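Local coordinates for hypothetical conserved protein TTC0263 (Thermus thermophilus, PDB 2PL2) that is of unknown function but belongs to the tetratricopeptide repeat family, whose stacked helical hairpins commonly serve as scaffolds for protein-protein contacts, at residues A82-A85 against L86-A90; R47-K51 against L52-N56; P57-E60 against N61-L65. All coordinates share one frame; numbering follows the deposited sequence.

Contact 1: A82-A85 against L86-A90; sequences AYVA and LYRQA
Leu86 turns its CG anti to its own carbonyl carbon (chi1 -70°), and Tyr83 does likewise (chi1 -76°), which leads both side chains back along the same flank of the helix. There the CD1 methyl of Leu86 meets the Tyr83 ring at an oblique angle, 4.0 Å from Tyr83 CD1. The leucine also lies over the backbone of the preceding turn, with Leu86 CG 3.3 Å from Ala82 O, the carbonyl that accepts the Leu86 N-H in a nearly straight bond. On a neighbouring flank of the same turns, Val84 and Arg88 lie side by side and point the same way, Val84 CG1 coming within 4.1 Å of Arg88 NE.

This is the C-terminal end of helix 73-88 in a tetratricopeptide repeat protein, where each helix is packed on its neighbours. Tyr83 and Leu86 face helices 55-68 and 93-113, whereas Val84 and Arg88 lie against Leu130 of helix 118-130. In the last turn, Val84 O accepts Arg88 N at 3.0 Å and, weakly, Tyr87 N. Ala85 O takes Gln89 N at 3.1 Å, with a weak second bond from Arg88 N. At the helix end, Arg88 packs on Leu52 and Gln89 on Gly53 of the second subunit.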
ATOM      1  N   ALA A  82      -2.508   9.148  -9.502  1.00 36.95           N
ATOM      2  CA  ALA A  82      -2.405   8.028 -10.415  1.00 35.04           C
ATOM      3  C   ALA A  82      -1.103   8.090 -11.208  1.00 34.93           C
ATOM      4  O   ALA A  82      -0.454   7.060 -11.413  1.00 34.37           O
ATOM      5  CB  ALA A  82      -3.602   8.014 -11.350  1.00 35.10           C
ATOM      6  N   TYR A  83      -0.711   9.286 -11.643  1.00 35.35           N
ATOM      7  CA  TYR A  83       0.535   9.424 -12.400  1.00 37.66           C
ATOM      8  C   TYR A  83       1.758   9.135 -11.534  1.00 39.51           C
ATOM      9  O   TYR A  83       2.767   8.612 -12.024  1.00 41.31           O
ATOM     10  CB  TYR A  83       0.666  10.825 -13.011  1.00 37.33           C
ATOM     11  CG  TYR A  83      -0.204  11.025 -14.226  1.00 38.85           C
ATOM     12  CD1 TYR A  83      -0.079  10.190 -15.343  1.00 37.47           C
ATOM     13  CD2 TYR A  83      -1.185  12.016 -14.247  1.00 37.09           C
ATOM     14  CE1 TYR A  83      -0.917  10.333 -16.438  1.00 37.68           C
ATOM     15  CE2 TYR A  83      -2.026  12.165 -15.339  1.00 37.34           C
ATOM     16  CZ  TYR A  83      -1.888  11.323 -16.431  1.00 37.76           C
ATOM     17  OH  TYR A  83      -2.735  11.459 -17.505  1.00 37.82           O
ATOM     18  N   VAL A  84       1.678   9.490 -10.254  1.00 40.82           N
ATOM     19  CA  VAL A  84       2.779   9.239  -9.328  1.00 40.50           C
ATOM     20  C   VAL A  84       2.953   7.731  -9.119  1.00 40.25           C
ATOM     21  O   VAL A  84       4.071   7.229  -9.092  1.00 40.06           O
ATOM     22  CB  VAL A  84       2.537   9.920  -7.950  1.00 40.61           C
ATOM     23  CG1 VAL A  84       3.584   9.458  -6.954  1.00 39.18           C
ATOM     24  CG2 VAL A  84       2.580  11.443  -8.098  1.00 38.38           C
ATOM     25  N   ALA A  85       1.846   7.015  -8.972  1.00 39.26           N
ATOM     26  CA  ALA A  85       1.920   5.579  -8.775  1.00 40.62           C
ATOM     27  C   ALA A  85       2.643   4.990  -9.976  1.00 42.21           C
ATOM     28  O   ALA A  85       3.550   4.172  -9.829  1.00 42.55           O
ATOM     29  CB  ALA A  85       0.514   4.990  -8.652  1.00 39.91           C
ATOM     30  N   LEU A  86       2.232   5.425 -11.164  1.00 43.68           N
ATOM     31  CA  LEU A  86       2.828   4.980 -12.421  1.00 43.15           C
ATOM     32  C   LEU A  86       4.315   5.344 -12.481  1.00 45.39           C
ATOM     33  O   LEU A  86       5.091   4.681 -13.167  1.00 45.07           O
ATOM     34  CB  LEU A  86       2.106   5.628 -13.598  1.00 41.12           C
ATOM     35  CG  LEU A  86       0.672   5.197 -13.906  1.00 41.17           C
ATOM     36  CD1 LEU A  86       0.016   6.208 -14.843  1.00 38.57           C
ATOM     37  CD2 LEU A  86       0.695   3.816 -14.530  1.00 39.99           C
ATOM     38  N   TYR A  87       4.700   6.406 -11.776  1.00 47.87           N
ATOM     39  CA  TYR A  87       6.094   6.850 -11.740  1.00 51.69           C
ATOM     40  C   TYR A  87       6.968   5.929 -10.900  1.00 52.87           C
ATOM     41  O   TYR A  87       8.119   5.676 -11.246  1.00 52.07           O
ATOM     42  CB  TYR A  87       6.210   8.259 -11.161  1.00 54.55           C
ATOM     43  CG  TYR A  87       7.591   8.533 -10.592  1.00 57.97           C
ATOM     44  CD1 TYR A  87       8.687   8.698 -11.434  1.00 58.43           C
ATOM     45  CD2 TYR A  87       7.811   8.548  -9.207  1.00 58.21           C
ATOM     46  CE1 TYR A  87       9.969   8.875 -10.917  1.00 59.36           C
ATOM     47  CE2 TYR A  87       9.082   8.721  -8.682  1.00 57.74           C
ATOM     48  CZ  TYR A  87      10.160   8.879  -9.542  1.00 59.87           C
ATOM     49  OH  TYR A  87      11.436   9.043  -9.047  1.00 61.43           O
ATOM     50  N   ARG A  88       6.433   5.466  -9.775  1.00 54.82           N
ATOM     51  CA  ARG A  88       7.178   4.575  -8.902  1.00 56.76           C
ATOM     52  C   ARG A  88       7.351   3.268  -9.654  1.00 58.41           C
ATOM     53  O   ARG A  88       8.420   2.655  -9.630  1.00 59.33           O
ATOM     54  CB  ARG A  88       6.409   4.338  -7.599  1.00 56.60           C
ATOM     55  CG  ARG A  88       6.172   5.597  -6.776  1.00 56.19           C
ATOM     56  CD  ARG A  88       5.441   5.297  -5.469  1.00 57.44           C
ATOM     57  NE  ARG A  88       5.231   6.499  -4.659  1.00 57.54           N
ATOM     58  CZ  ARG A  88       6.210   7.241  -4.144  1.00 57.46           C
ATOM     59  NH1 ARG A  88       7.480   6.910  -4.350  1.00 56.23           N
ATOM     60  NH2 ARG A  88       5.917   8.316  -3.423  1.00 55.83           N
ATOM     61  N   GLN A  89       6.281   2.865 -10.335  1.00 59.18           N
ATOM     62  CA  GLN A  89       6.243   1.637 -11.125  1.00 60.00           C
ATOM     63  C   GLN A  89       6.961   1.849 -12.461  1.00 62.28           C
ATOM     64  O   GLN A  89       6.996   0.958 -13.310  1.00 62.75           O
ATOM     65  CB  GLN A  89       4.778   1.239 -11.348  1.00 57.98           C
ATOM     66  CG  GLN A  89       4.523   0.152 -12.366  1.00 57.84           C
ATOM     67  CD  GLN A  89       3.554   0.607 -13.446  1.00 58.01           C
ATOM     68  OE1 GLN A  89       3.881   1.470 -14.259  1.00 57.00           O
ATOM     69  NE2 GLN A  89       2.354   0.037 -13.450  1.00 57.51           N
ATOM     70  N   ALA A  90       7.549   3.031 -12.629  1.00 63.83           N
ATOM     71  CA  ALA A  90       8.258   3.368 -13.857  1.00 66.46           C
ATOM     72  C   ALA A  90       9.309   2.340 -14.247  1.00 68.91           C
ATOM     73  O   ALA A  90      10.360   2.239 -13.614  1.00 68.96           O
ATOM     74  CB  ALA A  90       8.905   4.733 -13.723  1.00 66.67           C
TER

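Contact 2: R47-K51 against L52-N56; sequences RTQLK and LGLVN
Thr48 opens the contact from the last full turn of helix 39-51: its carbonyl oxygen accepts Leu52 N, with Thr48 O and Leu52 N 3.0 Å apart. Leu52 holds its CG beside its own backbone N and opposite the carbonyl carbon (chi1 -61°), which folds the side chain back over the same acceptor, Leu52 CG 3.3 Å from Thr48 O. Thr48 OG1 itself turns back to Trp44 O. Next comes Gln49, whose carbonyl receives Leu54 N across the turn, Gln49 O to Leu54 N measuring 2.6 Å. The two residues also touch through their beta carbons, with Gln49 CB 3.8 Å from Leu54 CB, while Leu54 CB sits 3.4 Å from Gln49 O. Leu50 O is met by Gly53 N at 3.1 Å, the donor standing well above the carbonyl plane. Together these last two bonds form a Schellman motif, with Gly53 as its C-prime residue at a phi of 64°. Lys51 leads its side chain away from the turn, and its NZ is hydrogen-bonded to Tyr16 OH on helix 6-17.

The turn links helices 39-51 and 55-68, consecutive in this tetratricopeptide repeat protein. Carbonyls at the end of a helix lack donors from a following turn; here the N-H groups of Leu52, Gly53 and Leu54 supply them, while leucine carbons cover two of the three acceptors, so the chain can reverse with those backbone oxygens satisfied.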
ATOM      1  N   ARG A  47     -10.098   6.918  -5.603  1.00 30.17           N
ATOM      2  CA  ARG A  47      -9.191   7.039  -4.466  1.00 30.50           C
ATOM      3  C   ARG A  47      -8.972   5.673  -3.842  1.00 29.52           C
ATOM      4  O   ARG A  47      -7.845   5.294  -3.518  1.00 28.43           O
ATOM      5  CB  ARG A  47      -9.747   7.999  -3.415  1.00 31.71           C
ATOM      6  CG  ARG A  47      -9.474   9.465  -3.694  1.00 36.04           C
ATOM      7  CD  ARG A  47      -9.783  10.312  -2.472  1.00 39.14           C
ATOM      8  NE  ARG A  47      -8.711  10.301  -1.475  1.00 41.91           N
ATOM      9  CZ  ARG A  47      -8.807  10.854  -0.268  1.00 42.20           C
ATOM     10  NH1 ARG A  47      -9.931  11.460   0.093  1.00 41.57           N
ATOM     11  NH2 ARG A  47      -7.785  10.805   0.581  1.00 41.74           N
ATOM     12  N   THR A  48     -10.059   4.933  -3.685  1.00 29.09           N
ATOM     13  CA  THR A  48      -9.986   3.601  -3.112  1.00 30.69           C
ATOM     14  C   THR A  48      -9.202   2.641  -4.022  1.00 33.20           C
ATOM     15  O   THR A  48      -8.492   1.763  -3.534  1.00 35.51           O
ATOM     16  CB  THR A  48     -11.386   3.054  -2.869  1.00 29.21           C
ATOM     17  OG1 THR A  48     -12.162   4.043  -2.177  1.00 25.16           O
ATOM     18  CG2 THR A  48     -11.318   1.783  -2.031  1.00 30.23           C
ATOM     19  N   GLN A  49      -9.320   2.824  -5.336  1.00 32.84           N
ATOM     20  CA  GLN A  49      -8.610   1.983  -6.293  1.00 32.23           C
ATOM     21  C   GLN A  49      -7.102   2.196  -6.203  1.00 34.72           C
ATOM     22  O   GLN A  49      -6.324   1.251  -6.329  1.00 34.72           O
ATOM     23  CB  GLN A  49      -9.094   2.278  -7.718  1.00 32.49           C
ATOM     24  CG  GLN A  49     -10.569   1.936  -7.953  1.00 31.63           C
ATOM     25  CD  GLN A  49     -11.033   2.236  -9.360  1.00 32.12           C
ATOM     26  OE1 GLN A  49     -10.823   3.337  -9.867  1.00 33.28           O
ATOM     27  NE2 GLN A  49     -11.680   1.263  -9.998  1.00 31.50           N
ATOM     28  N   LEU A  50      -6.684   3.442  -5.994  1.00 36.56           N
ATOM     29  CA  LEU A  50      -5.259   3.747  -5.877  1.00 36.94           C
ATOM     30  C   LEU A  50      -4.713   3.005  -4.654  1.00 38.16           C
ATOM     31  O   LEU A  50      -3.641   2.408  -4.710  1.00 37.99           O
ATOM     32  CB  LEU A  50      -5.044   5.258  -5.719  1.00 36.36           C
ATOM     33  CG  LEU A  50      -5.229   6.181  -6.933  1.00 36.31           C
ATOM     34  CD1 LEU A  50      -5.454   7.609  -6.461  1.00 35.63           C
ATOM     35  CD2 LEU A  50      -4.009   6.101  -7.844  1.00 36.20           C
ATOM     36  N   LYS A  51      -5.466   3.044  -3.556  1.00 38.10           N
ATOM     37  CA  LYS A  51      -5.081   2.375  -2.317  1.00 36.95           C
ATOM     38  C   LYS A  51      -4.991   0.869  -2.528  1.00 35.86           C
ATOM     39  O   LYS A  51      -4.098   0.217  -2.003  1.00 36.16           O
ATOM     40  CB  LYS A  51      -6.092   2.685  -1.201  1.00 37.26           C
ATOM     41  CG  LYS A  51      -5.999   4.094  -0.654  1.00 35.94           C
ATOM     42  CD  LYS A  51      -4.661   4.317   0.060  1.00 34.31           C
ATOM     43  CE  LYS A  51      -4.332   5.804   0.227  1.00 37.39           C
ATOM     44  NZ  LYS A  51      -5.384   6.581   0.952  1.00 38.38           N
ATOM     45  N   LEU A  52      -5.916   0.317  -3.309  1.00 35.28           N
ATOM     46  CA  LEU A  52      -5.919  -1.119  -3.584  1.00 33.73           C
ATOM     47  C   LEU A  52      -4.999  -1.480  -4.754  1.00 34.08           C
ATOM     48  O   LEU A  52      -5.135  -2.538  -5.358  1.00 35.76           O
ATOM     49  CB  LEU A  52      -7.349  -1.603  -3.865  1.00 29.64           C
ATOM     50  CG  LEU A  52      -8.366  -1.418  -2.732  1.00 28.78           C
ATOM     51  CD1 LEU A  52      -9.721  -2.006  -3.129  1.00 24.91           C
ATOM     52  CD2 LEU A  52      -7.836  -2.090  -1.465  1.00 28.57           C
ATOM     53  N   GLY A  53      -4.066  -0.594  -5.075  1.00 33.93           N
ATOM     54  CA  GLY A  53      -3.141  -0.855  -6.168  1.00 34.08           C
ATOM     55  C   GLY A  53      -3.737  -0.965  -7.566  1.00 33.75           C
ATOM     56  O   GLY A  53      -3.050  -1.399  -8.494  1.00 33.69           O
ATOM     57  N   LEU A  54      -5.000  -0.567  -7.729  1.00 32.73           N
ATOM     58  CA  LEU A  54      -5.679  -0.620  -9.031  1.00 30.63           C
ATOM     59  C   LEU A  54      -5.451   0.673  -9.854  1.00 30.50           C
ATOM     60  O   LEU A  54      -6.384   1.434 -10.095  1.00 29.23           O
ATOM     61  CB  LEU A  54      -7.180  -0.825  -8.816  1.00 27.98           C
ATOM     62  CG  LEU A  54      -7.618  -1.911  -7.837  1.00 27.53           C
ATOM     63  CD1 LEU A  54      -9.131  -2.058  -7.904  1.00 25.58           C
ATOM     64  CD2 LEU A  54      -6.945  -3.220  -8.174  1.00 27.98           C
ATOM     65  N   VAL A  55      -4.217   0.896 -10.293  1.00 30.84           N
ATOM     66  CA  VAL A  55      -3.846   2.092 -11.047  1.00 34.38           C
ATOM     67  C   VAL A  55      -4.696   2.465 -12.276  1.00 35.62           C
ATOM     68  O   VAL A  55      -5.487   3.414 -12.233  1.00 33.06           O
ATOM     69  CB  VAL A  55      -2.365   2.010 -11.501  1.00 35.30           C
ATOM     70  CG1 VAL A  55      -1.957   3.310 -12.188  1.00 35.79           C
ATOM     71  CG2 VAL A  55      -1.460   1.734 -10.306  1.00 35.11           C
ATOM     72  N   ASN A  56      -4.523   1.724 -13.366  1.00 36.38           N
ATOM     73  CA  ASN A  56      -5.243   2.009 -14.598  1.00 38.07           C
ATOM     74  C   ASN A  56      -6.703   2.409 -14.406  1.00 37.62           C
ATOM     75  O   ASN A  56      -7.148   3.425 -14.936  1.00 37.67           O
ATOM     76  CB  ASN A  56      -5.120   0.820 -15.551  1.00 39.93           C
ATOM     77  CG  ASN A  56      -3.673   0.506 -15.891  1.00 42.90           C
ATOM     78  OD1 ASN A  56      -2.918   1.384 -16.322  1.00 44.15           O
ATOM     79  ND2 ASN A  56      -3.278  -0.746 -15.695  1.00 44.67           N
TER

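Contact 3: P57-E60 against N61-L65; sequences PALE and NGKTL
Glu60, Lys63 and Asn61 carry most of this contact, within helix 55-68. Lys63 is extended beyond CG and reaches back across the preceding turn: its CG lies 3.2 Å from Leu59 O, the carbonyl that also accepts Lys63 N at 3.1 Å. Farther along, the aliphatic stem crosses the Leu59 side chain, with Lys63 CE 4.2 Å from Leu59 CG. Glu60 meets the same stem from a different side, crossing it at a slant. Its CG is anti to the backbone N (chi1 -163°) and the chain then bends at chi2, which swings the carboxylate over the lysine and leaves Glu60 OE1 3.8 Å from Lys63 CD. Asn61 instead covers Pro57 O, its CB standing 3.6 Å from that oxygen, which accepts Asn61 N from above the carbonyl plane.

In this tetratricopeptide repeat protein the helix lies between helices 39-51 and 73-88 in the chain and touches both; Asn61 faces Leu45 and Gln49 of the former, while Leu59 and Lys63 turn to Leu79 of the latter. Glu60 OE1 and Lys63 NZ are 4.3 Å apart, beyond a salt bridge, so any attraction between these opposite charges probably acts at longer range, and the lysine meets the glutamate chiefly through its methylenes.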
ATOM      1  N   PRO A  57      -7.470   1.620 -13.645  1.00 37.44           N
ATOM      2  CA  PRO A  57      -8.881   1.951 -13.417  1.00 37.15           C
ATOM      3  C   PRO A  57      -9.099   3.327 -12.765  1.00 37.14           C
ATOM      4  O   PRO A  57     -10.116   3.991 -13.007  1.00 35.79           O
ATOM      5  CB  PRO A  57      -9.354   0.805 -12.526  1.00 37.03           C
ATOM      6  CG  PRO A  57      -8.548  -0.353 -13.030  1.00 37.79           C
ATOM      7  CD  PRO A  57      -7.167   0.258 -13.166  1.00 38.68           C
ATOM      8  N   ALA A  58      -8.141   3.739 -11.936  1.00 36.28           N
ATOM      9  CA  ALA A  58      -8.217   5.018 -11.240  1.00 35.68           C
ATOM     10  C   ALA A  58      -7.772   6.141 -12.153  1.00 35.29           C
ATOM     11  O   ALA A  58      -8.241   7.272 -12.032  1.00 34.88           O
ATOM     12  CB  ALA A  58      -7.351   4.990  -9.991  1.00 35.51           C
ATOM     13  N   LEU A  59      -6.849   5.830 -13.055  1.00 34.72           N
ATOM     14  CA  LEU A  59      -6.357   6.809 -14.010  1.00 35.21           C
ATOM     15  C   LEU A  59      -7.502   7.106 -14.980  1.00 35.52           C
ATOM     16  O   LEU A  59      -7.688   8.242 -15.410  1.00 36.28           O
ATOM     17  CB  LEU A  59      -5.164   6.242 -14.782  1.00 35.44           C
ATOM     18  CG  LEU A  59      -4.593   7.083 -15.933  1.00 36.89           C
ATOM     19  CD1 LEU A  59      -3.778   8.248 -15.377  1.00 34.79           C
ATOM     20  CD2 LEU A  59      -3.706   6.207 -16.816  1.00 37.13           C
ATOM     21  N   GLU A  60      -8.274   6.075 -15.304  1.00 35.27           N
ATOM     22  CA  GLU A  60      -9.393   6.204 -16.225  1.00 34.56           C
ATOM     23  C   GLU A  60     -10.567   6.960 -15.609  1.00 34.92           C
ATOM     24  O   GLU A  60     -11.292   7.666 -16.316  1.00 34.42           O
ATOM     25  CB  GLU A  60      -9.841   4.815 -16.690  1.00 35.12           C
ATOM     26  CG  GLU A  60     -10.717   4.827 -17.931  1.00 37.81           C
ATOM     27  CD  GLU A  60     -10.149   5.713 -19.037  1.00 39.03           C
ATOM     28  OE1 GLU A  60      -8.993   5.487 -19.469  1.00 33.99           O
ATOM     29  OE2 GLU A  60     -10.871   6.644 -19.470  1.00 38.72           O
ATOM     30  N   ASN A  61     -10.753   6.810 -14.299  1.00 34.26           N
ATOM     31  CA  ASN A  61     -11.831   7.502 -13.590  1.00 33.66           C
ATOM     32  C   ASN A  61     -11.468   8.969 -13.368  1.00 32.28           C
ATOM     33  O   ASN A  61     -12.338   9.838 -13.340  1.00 33.72           O
ATOM     34  CB  ASN A  61     -12.113   6.827 -12.246  1.00 34.83           C
ATOM     35  CG  ASN A  61     -13.081   5.662 -12.370  1.00 37.02           C
ATOM     36  OD1 ASN A  61     -13.113   4.773 -11.518  1.00 38.99           O
ATOM     37  ND2 ASN A  61     -13.885   5.671 -13.425  1.00 36.52           N
ATOM     38  N   GLY A  62     -10.180   9.236 -13.194  1.00 30.11           N
ATOM     39  CA  GLY A  62      -9.732  10.599 -13.017  1.00 29.03           C
ATOM     40  C   GLY A  62      -9.939  11.330 -14.331  1.00 29.59           C
ATOM     41  O   GLY A  62     -10.382  12.486 -14.350  1.00 27.26           O
ATOM     42  N   LYS A  63      -9.612  10.640 -15.429  1.00 29.15           N
ATOM     43  CA  LYS A  63      -9.766  11.174 -16.778  1.00 28.43           C
ATOM     44  C   LYS A  63     -11.205  11.577 -17.045  1.00 26.99           C
ATOM     45  O   LYS A  63     -11.459  12.665 -17.519  1.00 27.32           O
ATOM     46  CB  LYS A  63      -9.332  10.143 -17.819  1.00 27.44           C
ATOM     47  CG  LYS A  63      -7.823  10.094 -18.055  1.00 26.63           C
ATOM     48  CD  LYS A  63      -7.427   8.947 -18.975  1.00 20.99           C
ATOM     49  CE  LYS A  63      -5.956   9.074 -19.364  1.00 21.14           C
ATOM     50  NZ  LYS A  63      -5.428   7.882 -20.079  1.00 18.37           N
ATOM     51  N   THR A  64     -12.145  10.698 -16.732  1.00 28.24           N
ATOM     52  CA  THR A  64     -13.560  10.989 -16.955  1.00 29.31           C
ATOM     53  C   THR A  64     -14.099  12.009 -15.952  1.00 28.94           C
ATOM     54  O   THR A  64     -15.191  12.551 -16.125  1.00 30.43           O
ATOM     55  CB  THR A  64     -14.419   9.685 -16.931  1.00 27.37           C
ATOM     56  OG1 THR A  64     -15.777   9.995 -16.589  1.00 29.92           O
ATOM     57  CG2 THR A  64     -13.875   8.704 -15.934  1.00 29.33           C
ATOM     58  N   LEU A  65     -13.322  12.294 -14.914  1.00 27.68           N
ATOM     59  CA  LEU A  65     -13.747  13.265 -13.916  1.00 25.86           C
ATOM     60  C   LEU A  65     -13.366  14.665 -14.354  1.00 25.76           C
ATOM     61  O   LEU A  65     -14.120  15.611 -14.159  1.00 25.65           O
ATOM     62  CB  LEU A  65     -13.109  12.955 -12.573  1.00 23.44           C
ATOM     63  CG  LEU A  65     -13.904  12.016 -11.685  1.00 22.08           C
ATOM     64  CD1 LEU A  65     -13.044  11.575 -10.500  1.00 22.01           C
ATOM     65  CD2 LEU A  65     -15.172  12.743 -11.227  1.00 19.00           C
TER

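Overall arrangement
Along the chain the order is contact 2, contact 3, contact 1: the turn out of helix 39-51, the body of helix 55-68, and the end of helix 73-88. Contacts 2 and 3 share helix 55-68, their centres about 11 Å apart, and Leu50 packs on Ala58 between them. Contact 1 lies about 12 Å from contact 2 and about 14 Å from contact 3, centre to centre. Val55 meets Leu86, and Leu59 meets both Tyr83 and Leu86, joining helix 55-68 to helix 73-88, the next in the chain. Such side-by-side stacking of successive helices builds the tetratricopeptide array, and contact 1 extends the packing to the second subunit.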